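Local coordinates for putative transcriptional regulator TRANSCRIPTION REGULATOR protein (Rhizobium meliloti, PDB 5NLA) that activates transcription as an AraC-like regulator, binds c-di-GMP by a PilZ-like mechanism to regulate extracellular polysaccharide production, and probably recognises specific DNA sequences, at residues T272-R275 / S280-R283; V126-S131 / L200-I205; A68-V73 / S119-W124. One frame throughout, in Å; residues are numbered along the deposited sequence.

How the contacts relate
Contacts 3, 2 and 1 follow one another along the chain. Contact 3 lies nearest the middle, its centre about 7 Å from that of the chain, and its 119-124 loop leads into strand 124-129, whose later residues take part in contact 2; the centres of these two are about 21 Å apart. Contact 1 belongs to the helix-turn-helix region. Its centre is about 39 Å from that of contact 2, on the opposite side of the chain's centre, but its nearest atoms come within about 6 Å of contact 3. Helix 251-261 mediates between contacts 3 and 1: it hydrogen-bonds Asp-122 through His-256 and packs on Ile-273 through Tyr-258 and Ile-259.

Contact 1. Residues T272-R275 / S280-R283; sequences TICR and SRTR
Between 272-275 and 280-283 the side chains that meet are those of Cys-274 and Arg-281, and their contact is a non-polar one. SG of Cys-274 lies 4.0 Å from CD of Arg-281, a methylene in the aliphatic part of the arginine, and 3.7 Å from its CA. The thiol sits beside the backbone N of its own residue, anti to the carbonyl carbon (chi1 -71°), which points the sulfur at the start of the other helix. Cysteine suits this buried place because it is small and only weakly polar; the same sulfur also approaches the backbone, 3.6 Å from Ser-280 O.

These segments are the end of helix 270-275 and the start of helix 281-288, joined by a short non-helical turn: a helix-turn-helix, in which the second helix is probably the one that reads DNA, as in AraC-family relatives. Ile-273 and Cys-274 both pack on Leu-284 of that helix, and Ile-273 also reaches Val-294 and Ile-298 of helix 294-306.

The polar interactions lie at the helix start. Ser-280 occupies the N-cap, a position that favours a short hydroxyl side chain, and its OG shares a hydrogen bond of 3.0 Å with Thr-282 OG1. Arg-281 bends at chi2 (67°), and beyond the bend its NH1 makes a long, weak ion pair with Glu-271 OE1.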
ATOM      1  N   THR A 272      -3.510 -15.639  22.050  1.00110.35           N
ATOM      2  CA  THR A 272      -4.828 -15.077  21.788  1.00111.79           C
ATOM      3  C   THR A 272      -4.969 -14.584  20.356  1.00108.34           C
ATOM      4  O   THR A 272      -6.006 -14.815  19.742  1.00106.95           O
ATOM      5  CB  THR A 272      -5.221 -13.949  22.764  1.00115.52           C
ATOM      6  OG1 THR A 272      -6.505 -13.442  22.396  1.00120.41           O
ATOM      7  CG2 THR A 272      -4.247 -12.798  22.747  1.00113.94           C
ATOM      8  N   ILE A 273      -3.925 -13.935  19.827  1.00106.99           N
ATOM      9  CA  ILE A 273      -3.933 -13.422  18.449  1.00100.82           C
ATOM     10  C   ILE A 273      -4.107 -14.592  17.492  1.00102.35           C
ATOM     11  O   ILE A 273      -4.971 -14.555  16.621  1.00102.28           O
ATOM     12  CB  ILE A 273      -2.635 -12.656  18.085  1.00 97.17           C
ATOM     13  CG1 ILE A 273      -2.503 -11.376  18.908  1.00 95.80           C
ATOM     14  CG2 ILE A 273      -2.599 -12.299  16.590  1.00 94.30           C
ATOM     15  CD1 ILE A 273      -1.112 -10.773  18.884  1.00 94.57           C
ATOM     16  N   CYS A 274      -3.273 -15.615  17.669  1.00106.25           N
ATOM     17  CA  CYS A 274      -3.282 -16.823  16.832  1.00110.46           C
ATOM     18  C   CYS A 274      -4.621 -17.525  16.809  1.00112.42           C
ATOM     19  O   CYS A 274      -5.153 -17.856  15.740  1.00107.43           O
ATOM     20  CB  CYS A 274      -2.232 -17.805  17.340  1.00115.05           C
ATOM     21  SG  CYS A 274      -0.576 -17.216  16.997  1.00119.00           S
ATOM     22  N   ARG A 275      -5.144 -17.762  18.008  1.00118.19           N
ATOM     23  CA  ARG A 275      -6.472 -18.330  18.186  1.00121.80           C
ATOM     24  C   ARG A 275      -7.490 -17.479  17.415  1.00120.22           C
ATOM     25  O   ARG A 275      -8.208 -17.992  16.556  1.00120.88           O
ATOM     26  CB  ARG A 275      -6.815 -18.396  19.677  1.00124.00           C
ATOM     27  CG  ARG A 275      -8.048 -19.217  20.004  1.00127.41           C
ATOM     28  CD  ARG A 275      -8.283 -19.317  21.510  1.00132.23           C
ATOM     29  NE  ARG A 275      -8.293 -17.988  22.138  1.00130.66           N
ATOM     30  CZ  ARG A 275      -7.577 -17.599  23.200  1.00130.51           C
ATOM     31  NH1 ARG A 275      -6.773 -18.433  23.865  1.00132.70           N
ATOM     32  NH2 ARG A 275      -7.690 -16.340  23.622  1.00128.96           N
ATOM     33  N   SER A 280      -1.849 -20.833  13.282  1.00 95.67           N
ATOM     34  CA  SER A 280      -0.817 -21.388  14.159  1.00 92.44           C
ATOM     35  C   SER A 280       0.176 -20.346  14.657  1.00 89.18           C
ATOM     36  O   SER A 280       0.280 -19.245  14.117  1.00 86.53           O
ATOM     37  CB  SER A 280      -0.041 -22.485  13.419  1.00 92.54           C
ATOM     38  OG  SER A 280       0.643 -21.962  12.283  1.00 87.29           O
ATOM     39  N   ARG A 281       0.929 -20.734  15.676  1.00 90.89           N
ATOM     40  CA  ARG A 281       1.943 -19.884  16.288  1.00 90.61           C
ATOM     41  C   ARG A 281       3.088 -19.567  15.315  1.00 87.83           C
ATOM     42  O   ARG A 281       3.583 -18.439  15.289  1.00 85.36           O
ATOM     43  CB  ARG A 281       2.456 -20.557  17.563  1.00 95.56           C
ATOM     44  CG  ARG A 281       3.313 -19.700  18.474  1.00 97.72           C
ATOM     45  CD  ARG A 281       2.551 -18.561  19.121  1.00 97.77           C
ATOM     46  NE  ARG A 281       3.456 -17.784  19.965  1.00 99.61           N
ATOM     47  CZ  ARG A 281       3.750 -18.044  21.239  1.00105.22           C
ATOM     48  NH1 ARG A 281       3.206 -19.071  21.897  1.00109.37           N
ATOM     49  NH2 ARG A 281       4.604 -17.247  21.881  1.00107.99           N
ATOM     50  N   THR A 282       3.463 -20.554  14.497  1.00 88.19           N
ATOM     51  CA  THR A 282       4.495 -20.403  13.462  1.00 85.07           C
ATOM     52  C   THR A 282       4.118 -19.421  12.368  1.00 82.06           C
ATOM     53  O   THR A 282       4.975 -18.692  11.862  1.00 81.92           O
ATOM     54  CB  THR A 282       4.794 -21.733  12.739  1.00 86.16           C
ATOM     55  OG1 THR A 282       3.632 -22.150  12.008  1.00 85.11           O
ATOM     56  CG2 THR A 282       5.235 -22.828  13.722  1.00 89.27           C
ATOM     57  N   ARG A 283       2.855 -19.425  11.963  1.00 81.19           N
ATOM     58  CA  ARG A 283       2.396 -18.457  10.967  1.00 77.72           C
ATOM     59  C   ARG A 283       2.451 -17.025  11.500  1.00 73.60           C
ATOM     60  O   ARG A 283       2.739 -16.099  10.747  1.00 70.31           O
ATOM     61  CB  ARG A 283       0.965 -18.743  10.528  1.00 80.89           C
ATOM     62  CG  ARG A 283       0.623 -18.169   9.154  1.00 80.22           C
ATOM     63  CD  ARG A 283       0.862 -19.221   8.090  1.00 83.61           C
ATOM     64  NE  ARG A 283       1.317 -18.643   6.831  1.00 82.17           N
ATOM     65  CZ  ARG A 283       1.806 -19.356   5.820  1.00 85.28           C
ATOM     66  NH1 ARG A 283       1.916 -20.691   5.892  1.00 89.82           N
ATOM     67  NH2 ARG A 283       2.182 -18.732   4.719  1.00 84.77           N
TER

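Contact 2. Residues V126-S131 / L200-I205; sequences VGLFRS and LLANYI
Leu-128 meets Ala-202 methyl against methyl, and its side chain can be followed out from the strand. CB leaves the backbone toward the helix. CG continues outward, anti to the backbone N (chi1 177°), so that both branches are presented to the helix surface. CD1 comes within 4.5 Å of Ala-202 CB, and CD2 comes closer, at 4.0 Å, with Ala-202 CA just behind. Alanine fits because its single methyl lets the helix backbone approach the leucine; the two CA atoms are 7.4 Å apart.

Two residues earlier in the strand, Val-126 CG1 faces Leu-201 CD2 at the looser distance of 4.6 Å. Phe-150, on the adjoining strand 150-154, touches Val-126, Leu-128, Leu-201 and Ile-205, and Ile-169, on the other neighbouring strand, touches Leu-128 and Ile-205. Here helix 196-211 covers the seven-stranded antiparallel sheet, with helix 220-234 packed against it in turn. This recalls AraC, where a β-barrel domain is followed by antiparallel helices.

At Arg-130 the chain turns a corner, and Arg-130 and Ser-131 form a classic β bulge, both facing Ala-167 of strand 166-173. Arg-130 folds at chi1 and chi2, both -48°, then runs extended toward the helix. Its NH2 lies 4.3 Å from Ile-205 CG2, obliquely to the guanidinium plane. NH1 finds its hydrogen-bond partner in Asn-206 OD1, while NH2 forms a long, weak ion pair with Glu-209.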
ATOM      1  N   VAL A 126      -2.671   4.606  -1.562  1.00 59.19           N
ATOM      2  CA  VAL A 126      -3.330   5.680  -2.296  1.00 60.44           C
ATOM      3  C   VAL A 126      -2.455   6.013  -3.479  1.00 59.55           C
ATOM      4  O   VAL A 126      -1.242   6.161  -3.327  1.00 60.71           O
ATOM      5  CB  VAL A 126      -3.525   6.903  -1.407  1.00 63.12           C
ATOM      6  CG1 VAL A 126      -3.800   8.148  -2.234  1.00 65.34           C
ATOM      7  CG2 VAL A 126      -4.660   6.629  -0.433  1.00 63.85           C
ATOM      8  N   GLY A 127      -3.058   6.111  -4.657  1.00 59.06           N
ATOM      9  CA  GLY A 127      -2.290   6.314  -5.886  1.00 59.17           C
ATOM     10  C   GLY A 127      -2.940   7.328  -6.792  1.00 60.49           C
ATOM     11  O   GLY A 127      -4.121   7.205  -7.096  1.00 59.53           O
ATOM     12  N   LEU A 128      -2.159   8.322  -7.211  1.00 61.25           N
ATOM     13  CA  LEU A 128      -2.604   9.371  -8.125  1.00 62.57           C
ATOM     14  C   LEU A 128      -2.040   9.131  -9.510  1.00 62.50           C
ATOM     15  O   LEU A 128      -0.853   8.887  -9.630  1.00 61.79           O
ATOM     16  CB  LEU A 128      -2.066  10.712  -7.650  1.00 63.56           C
ATOM     17  CG  LEU A 128      -2.366  11.932  -8.514  1.00 64.90           C
ATOM     18  CD1 LEU A 128      -3.866  12.179  -8.584  1.00 65.47           C
ATOM     19  CD2 LEU A 128      -1.627  13.128  -7.935  1.00 67.06           C
ATOM     20  N   PHE A 129      -2.860   9.276 -10.548  1.00 64.62           N
ATOM     21  CA  PHE A 129      -2.388   9.150 -11.938  1.00 65.17           C
ATOM     22  C   PHE A 129      -2.128  10.529 -12.535  1.00 67.78           C
ATOM     23  O   PHE A 129      -3.027  11.380 -12.556  1.00 68.81           O
ATOM     24  CB  PHE A 129      -3.414   8.398 -12.795  1.00 66.34           C
ATOM     25  CG  PHE A 129      -3.394   6.904 -12.597  1.00 65.50           C
ATOM     26  CD1 PHE A 129      -3.636   6.348 -11.349  1.00 67.59           C
ATOM     27  CD2 PHE A 129      -3.139   6.056 -13.652  1.00 66.13           C
ATOM     28  CE1 PHE A 129      -3.611   4.977 -11.160  1.00 66.33           C
ATOM     29  CE2 PHE A 129      -3.108   4.688 -13.473  1.00 67.19           C
ATOM     30  CZ  PHE A 129      -3.345   4.144 -12.226  1.00 65.59           C
ATOM     31  N   ARG A 130      -0.906  10.747 -13.019  1.00 68.13           N
ATOM     32  CA  ARG A 130      -0.599  11.920 -13.850  1.00 71.78           C
ATOM     33  C   ARG A 130      -1.198  11.675 -15.231  1.00 70.20           C
ATOM     34  O   ARG A 130      -1.876  12.528 -15.784  1.00 72.67           O
ATOM     35  CB  ARG A 130       0.911  12.160 -13.984  1.00 76.39           C
ATOM     36  CG  ARG A 130       1.711  12.118 -12.687  1.00 80.85           C
ATOM     37  CD  ARG A 130       1.051  12.963 -11.619  1.00 85.16           C
ATOM     38  NE  ARG A 130       1.951  13.282 -10.520  1.00 89.06           N
ATOM     39  CZ  ARG A 130       1.653  14.130  -9.535  1.00 95.83           C
ATOM     40  NH1 ARG A 130       0.476  14.754  -9.508  1.00 98.66           N
ATOM     41  NH2 ARG A 130       2.540  14.367  -8.570  1.00 98.44           N
ATOM     42  N   SER A 131      -0.916  10.494 -15.772  1.00 68.23           N
ATOM     43  CA  SER A 131      -1.496  10.015 -17.016  1.00 67.30           C
ATOM     44  C   SER A 131      -1.822   8.528 -16.919  1.00 62.94           C
ATOM     45  O   SER A 131      -1.261   7.824 -16.105  1.00 59.60           O
ATOM     46  CB  SER A 131      -0.514  10.227 -18.153  1.00 68.50           C
ATOM     47  OG  SER A 131       0.655   9.460 -17.936  1.00 69.71           O
ATOM     48  N   LEU A 200      -7.026  19.050  -3.873  1.00 91.18           N
ATOM     49  CA  LEU A 200      -6.248  19.536  -2.728  1.00 92.66           C
ATOM     50  C   LEU A 200      -5.087  18.615  -2.419  1.00 88.92           C
ATOM     51  O   LEU A 200      -3.942  19.063  -2.317  1.00 88.15           O
ATOM     52  CB  LEU A 200      -7.141  19.639  -1.483  1.00 95.74           C
ATOM     53  CG  LEU A 200      -6.492  20.015  -0.144  1.00 98.44           C
ATOM     54  CD1 LEU A 200      -5.952  21.435  -0.213  1.00103.13           C
ATOM     55  CD2 LEU A 200      -7.484  19.864   1.001  1.00 99.82           C
ATOM     56  N   LEU A 201      -5.407  17.330  -2.256  1.00 85.79           N
ATOM     57  CA  LEU A 201      -4.412  16.298  -1.988  1.00 83.08           C
ATOM     58  C   LEU A 201      -3.404  16.196  -3.129  1.00 83.08           C
ATOM     59  O   LEU A 201      -2.205  16.029  -2.882  1.00 84.76           O
ATOM     60  CB  LEU A 201      -5.091  14.948  -1.753  1.00 80.65           C
ATOM     61  CG  LEU A 201      -4.224  13.710  -1.472  1.00 78.08           C
ATOM     62  CD1 LEU A 201      -3.483  13.800  -0.140  1.00 80.01           C
ATOM     63  CD2 LEU A 201      -5.101  12.474  -1.503  1.00 75.42           C
ATOM     64  N   ALA A 202      -3.886  16.301  -4.367  1.00 82.76           N
ATOM     65  CA  ALA A 202      -3.005  16.282  -5.529  1.00 82.64           C
ATOM     66  C   ALA A 202      -2.034  17.451  -5.480  1.00 84.75           C
ATOM     67  O   ALA A 202      -0.831  17.263  -5.653  1.00 82.32           O
ATOM     68  CB  ALA A 202      -3.811  16.314  -6.817  1.00 84.40           C
ATOM     69  N   ASN A 203      -2.563  18.647  -5.216  1.00 88.87           N
ATOM     70  CA  ASN A 203      -1.742  19.862  -5.109  1.00 93.14           C
ATOM     71  C   ASN A 203      -0.625  19.699  -4.074  1.00 93.84           C
ATOM     72  O   ASN A 203       0.527  20.051  -4.341  1.00 96.48           O
ATOM     73  CB  ASN A 203      -2.592  21.091  -4.736  1.00 96.98           C
ATOM     74  CG  ASN A 203      -3.521  21.553  -5.858  1.00 98.36           C
ATOM     75  OD1 ASN A 203      -3.322  21.226  -7.031  1.00 96.36           O
ATOM     76  ND2 ASN A 203      -4.542  22.335  -5.493  1.00 98.42           N
ATOM     77  N   TYR A 204      -0.970  19.165  -2.902  1.00 91.34           N
ATOM     78  CA  TYR A 204       0.006  18.972  -1.840  1.00 92.18           C
ATOM     79  C   TYR A 204       1.078  17.980  -2.256  1.00 92.21           C
ATOM     80  O   TYR A 204       2.265  18.235  -2.063  1.00 94.88           O
ATOM     81  CB  TYR A 204      -0.658  18.498  -0.540  1.00 90.99           C
ATOM     82  CG  TYR A 204       0.295  18.508   0.644  1.00 90.70           C
ATOM     83  CD1 TYR A 204       0.744  19.712   1.191  1.00 92.35           C
ATOM     84  CD2 TYR A 204       0.773  17.319   1.198  1.00 87.23           C
ATOM     85  CE1 TYR A 204       1.626  19.729   2.259  1.00 93.50           C
ATOM     86  CE2 TYR A 204       1.653  17.334   2.273  1.00 88.00           C
ATOM     87  CZ  TYR A 204       2.076  18.541   2.798  1.00 91.03           C
ATOM     88  OH  TYR A 204       2.950  18.564   3.858  1.00 91.67           O
ATOM     89  N   ILE A 205       0.651  16.860  -2.832  1.00 91.24           N
ATOM     90  CA  ILE A 205       1.571  15.810  -3.285  1.00 90.16           C
ATOM     91  C   ILE A 205       2.494  16.309  -4.405  1.00 92.81           C
ATOM     92  O   ILE A 205       3.675  15.963  -4.426  1.00 91.50           O
ATOM     93  CB  ILE A 205       0.801  14.530  -3.704  1.00 86.99           C
ATOM     94  CG1 ILE A 205       0.169  13.873  -2.467  1.00 85.37           C
ATOM     95  CG2 ILE A 205       1.717  13.528  -4.407  1.00 85.04           C
ATOM     96  CD1 ILE A 205      -0.936  12.894  -2.794  1.00 83.08           C
TER

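Contact 3. Residues A68-V73 / S119-W124; sequences APLVDV and SPIDHW
Ile-121 lays its CD1 methyl beside the ring of Pro-69, 4.1 Å from CB and 3.7 Å from Pro-69 O. Its CG1 lies beside the backbone N (chi1 -63°), which directs this longer branch to the proline. The other branch, CG2, serves a second partner, Leu-70 CD1, at a loose 4.5 Å. A β-branched residue suits the spot because it offers two separate methyls to two neighbours. Leu-155 touches both Leu-70 and Ile-121, and Phe-172 of strand 166-173 also covers Leu-70.

The contact joins the chain just after helix 59-67 to the loop between helix 113-118 and strand 124-129. That loop opens with an ST turn: Ile-121 N donates to Ser-119 OG over 3.2 Å, at a nearly straight 163°. Arg-111 ties the two segments together, its NH2 bonded to Ser-119 OG and its NH1 to the carbonyl oxygens of Pro-69 and Leu-70. Lacking OG, an alanine in place of Ser-119 is likely to leave the turn less firmly held at the Ile-121 amide and the Arg-111 guanidinium freer to turn. The serine OG itself stays 4.2 Å from Pro-69 O, the guanidinium providing the link.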
ATOM      1  N   ALA A  68       6.492  -8.674  -7.563  1.00 63.72           N
ATOM      2  CA  ALA A  68       5.841  -9.938  -7.094  1.00 63.34           C
ATOM      3  C   ALA A  68       5.227  -9.953  -5.689  1.00 63.98           C
ATOM      4  O   ALA A  68       4.118 -10.461  -5.522  1.00 64.33           O
ATOM      5  CB  ALA A  68       6.797 -11.120  -7.237  1.00 64.58           C
ATOM      6  N   PRO A  69       5.955  -9.435  -4.668  1.00 65.34           N
ATOM      7  CA  PRO A  69       5.392  -9.317  -3.320  1.00 63.15           C
ATOM      8  C   PRO A  69       4.084  -8.538  -3.243  1.00 62.47           C
ATOM      9  O   PRO A  69       3.291  -8.767  -2.330  1.00 66.94           O
ATOM     10  CB  PRO A  69       6.468  -8.541  -2.562  1.00 63.74           C
ATOM     11  CG  PRO A  69       7.730  -8.897  -3.237  1.00 64.95           C
ATOM     12  CD  PRO A  69       7.373  -9.017  -4.691  1.00 65.87           C
ATOM     13  N   LEU A  70       3.885  -7.608  -4.167  1.00 61.07           N
ATOM     14  CA  LEU A  70       2.710  -6.751  -4.175  1.00 60.06           C
ATOM     15  C   LEU A  70       1.628  -7.282  -5.091  1.00 57.65           C
ATOM     16  O   LEU A  70       0.478  -7.456  -4.693  1.00 57.27           O
ATOM     17  CB  LEU A  70       3.124  -5.353  -4.614  1.00 59.95           C
ATOM     18  CG  LEU A  70       2.097  -4.240  -4.436  1.00 62.86           C
ATOM     19  CD1 LEU A  70       1.526  -4.228  -3.027  1.00 63.34           C
ATOM     20  CD2 LEU A  70       2.719  -2.879  -4.768  1.00 63.63           C
ATOM     21  N   VAL A  71       2.015  -7.538  -6.331  1.00 58.03           N
ATOM     22  CA  VAL A  71       1.083  -7.905  -7.385  1.00 56.41           C
ATOM     23  C   VAL A  71       1.750  -8.885  -8.308  1.00 55.34           C
ATOM     24  O   VAL A  71       2.930  -8.774  -8.571  1.00 52.61           O
ATOM     25  CB  VAL A  71       0.630  -6.675  -8.221  1.00 55.21           C
ATOM     26  CG1 VAL A  71      -0.528  -5.945  -7.537  1.00 53.82           C
ATOM     27  CG2 VAL A  71       1.788  -5.727  -8.485  1.00 53.34           C
ATOM     28  N   ASP A  72       0.982  -9.860  -8.770  1.00 60.17           N
ATOM     29  CA  ASP A  72       1.369 -10.657  -9.915  1.00 64.94           C
ATOM     30  C   ASP A  72       0.951  -9.888 -11.162  1.00 64.56           C
ATOM     31  O   ASP A  72      -0.205  -9.472 -11.261  1.00 64.50           O
ATOM     32  CB  ASP A  72       0.672 -12.003  -9.891  1.00 68.79           C
ATOM     33  CG  ASP A  72       1.245 -12.971 -10.892  1.00 75.69           C
ATOM     34  OD1 ASP A  72       2.266 -12.653 -11.552  1.00 75.55           O
ATOM     35  OD2 ASP A  72       0.676 -14.077 -11.002  1.00 86.37           O
ATOM     36  N   VAL A  73       1.889  -9.713 -12.094  1.00 63.14           N
ATOM     37  CA  VAL A  73       1.656  -8.947 -13.317  1.00 65.07           C
ATOM     38  C   VAL A  73       1.764  -9.800 -14.576  1.00 64.81           C
ATOM     39  O   VAL A  73       2.478 -10.804 -14.598  1.00 65.37           O
ATOM     40  CB  VAL A  73       2.601  -7.731 -13.437  1.00 66.78           C
ATOM     41  CG1 VAL A  73       2.356  -6.756 -12.290  1.00 66.12           C
ATOM     42  CG2 VAL A  73       4.065  -8.149 -13.481  1.00 67.95           C
ATOM     43  N   SER A 119       1.343 -12.966   2.928  1.00 65.99           N
ATOM     44  CA  SER A 119       1.934 -11.641   2.754  1.00 63.28           C
ATOM     45  C   SER A 119       1.901 -10.817   4.041  1.00 64.70           C
ATOM     46  O   SER A 119       0.826 -10.674   4.661  1.00 65.42           O
ATOM     47  CB  SER A 119       1.220 -10.841   1.657  1.00 60.29           C
ATOM     48  OG  SER A 119       1.855  -9.591   1.478  1.00 58.41           O
ATOM     49  N   PRO A 120       3.058 -10.243   4.418  1.00 64.61           N
ATOM     50  CA  PRO A 120       3.137  -9.276   5.505  1.00 66.39           C
ATOM     51  C   PRO A 120       2.752  -7.833   5.130  1.00 67.11           C
ATOM     52  O   PRO A 120       2.847  -6.935   5.975  1.00 73.01           O
ATOM     53  CB  PRO A 120       4.611  -9.347   5.917  1.00 67.04           C
ATOM     54  CG  PRO A 120       5.326  -9.705   4.673  1.00 66.62           C
ATOM     55  CD  PRO A 120       4.392 -10.557   3.869  1.00 65.08           C
ATOM     56  N   ILE A 121       2.328  -7.601   3.893  1.00 66.90           N
ATOM     57  CA  ILE A 121       2.026  -6.256   3.423  1.00 65.74           C
ATOM     58  C   ILE A 121       0.526  -6.009   3.620  1.00 65.36           C
ATOM     59  O   ILE A 121      -0.306  -6.794   3.135  1.00 65.12           O
ATOM     60  CB  ILE A 121       2.451  -6.078   1.942  1.00 64.41           C
ATOM     61  CG1 ILE A 121       3.969  -6.251   1.811  1.00 65.05           C
ATOM     62  CG2 ILE A 121       2.041  -4.706   1.415  1.00 63.90           C
ATOM     63  CD1 ILE A 121       4.459  -6.473   0.394  1.00 64.69           C
ATOM     64  N   ASP A 122       0.195  -4.946   4.357  1.00 63.60           N
ATOM     65  CA  ASP A 122      -1.196  -4.513   4.537  1.00 63.92           C
ATOM     66  C   ASP A 122      -1.335  -2.989   4.539  1.00 65.25           C
ATOM     67  O   ASP A 122      -2.270  -2.425   5.134  1.00 70.84           O
ATOM     68  CB  ASP A 122      -1.747  -5.089   5.833  1.00 65.26           C
ATOM     69  CG  ASP A 122      -0.959  -4.647   7.050  1.00 66.91           C
ATOM     70  OD1 ASP A 122       0.131  -4.050   6.898  1.00 67.12           O
ATOM     71  OD2 ASP A 122      -1.437  -4.917   8.166  1.00 68.86           O
ATOM     72  N   HIS A 123      -0.432  -2.325   3.835  1.00 62.93           N
ATOM     73  CA  HIS A 123      -0.403  -0.882   3.817  1.00 64.00           C
ATOM     74  C   HIS A 123      -1.723  -0.365   3.240  1.00 63.53           C
ATOM     75  O   HIS A 123      -2.422  -1.087   2.524  1.00 63.34           O
ATOM     76  CB  HIS A 123       0.769  -0.369   2.959  1.00 64.56           C
ATOM     77  CG  HIS A 123       2.128  -0.673   3.515  1.00 65.36           C
ATOM     78  ND1 HIS A 123       2.593  -1.955   3.694  1.00 65.46           N
ATOM     79  CD2 HIS A 123       3.134   0.147   3.906  1.00 67.95           C
ATOM     80  CE1 HIS A 123       3.815  -1.914   4.195  1.00 67.53           C
ATOM     81  NE2 HIS A 123       4.172  -0.650   4.324  1.00 67.80           N
ATOM     82  N   TRP A 124      -2.065   0.873   3.580  1.00 63.73           N
ATOM     83  CA  TRP A 124      -3.111   1.609   2.878  1.00 62.34           C
ATOM     84  C   TRP A 124      -2.434   2.207   1.648  1.00 62.02           C
ATOM     85  O   TRP A 124      -1.436   2.918   1.756  1.00 64.62           O
ATOM     86  CB  TRP A 124      -3.675   2.717   3.756  1.00 64.22           C
ATOM     87  CG  TRP A 124      -4.073   2.270   5.124  1.00 64.59           C
ATOM     88  CD1 TRP A 124      -3.349   2.401   6.258  1.00 65.87           C
ATOM     89  CD2 TRP A 124      -5.293   1.620   5.497  1.00 64.41           C
ATOM     90  NE1 TRP A 124      -4.036   1.869   7.318  1.00 67.53           N
ATOM     91  CE2 TRP A 124      -5.232   1.382   6.877  1.00 65.22           C
ATOM     92  CE3 TRP A 124      -6.428   1.207   4.792  1.00 65.11           C
ATOM     93  CZ2 TRP A 124      -6.256   0.764   7.574  1.00 66.69           C
ATOM     94  CZ3 TRP A 124      -7.447   0.578   5.483  1.00 66.36           C
ATOM     95  CH2 TRP A 124      -7.357   0.370   6.865  1.00 67.47           C
TER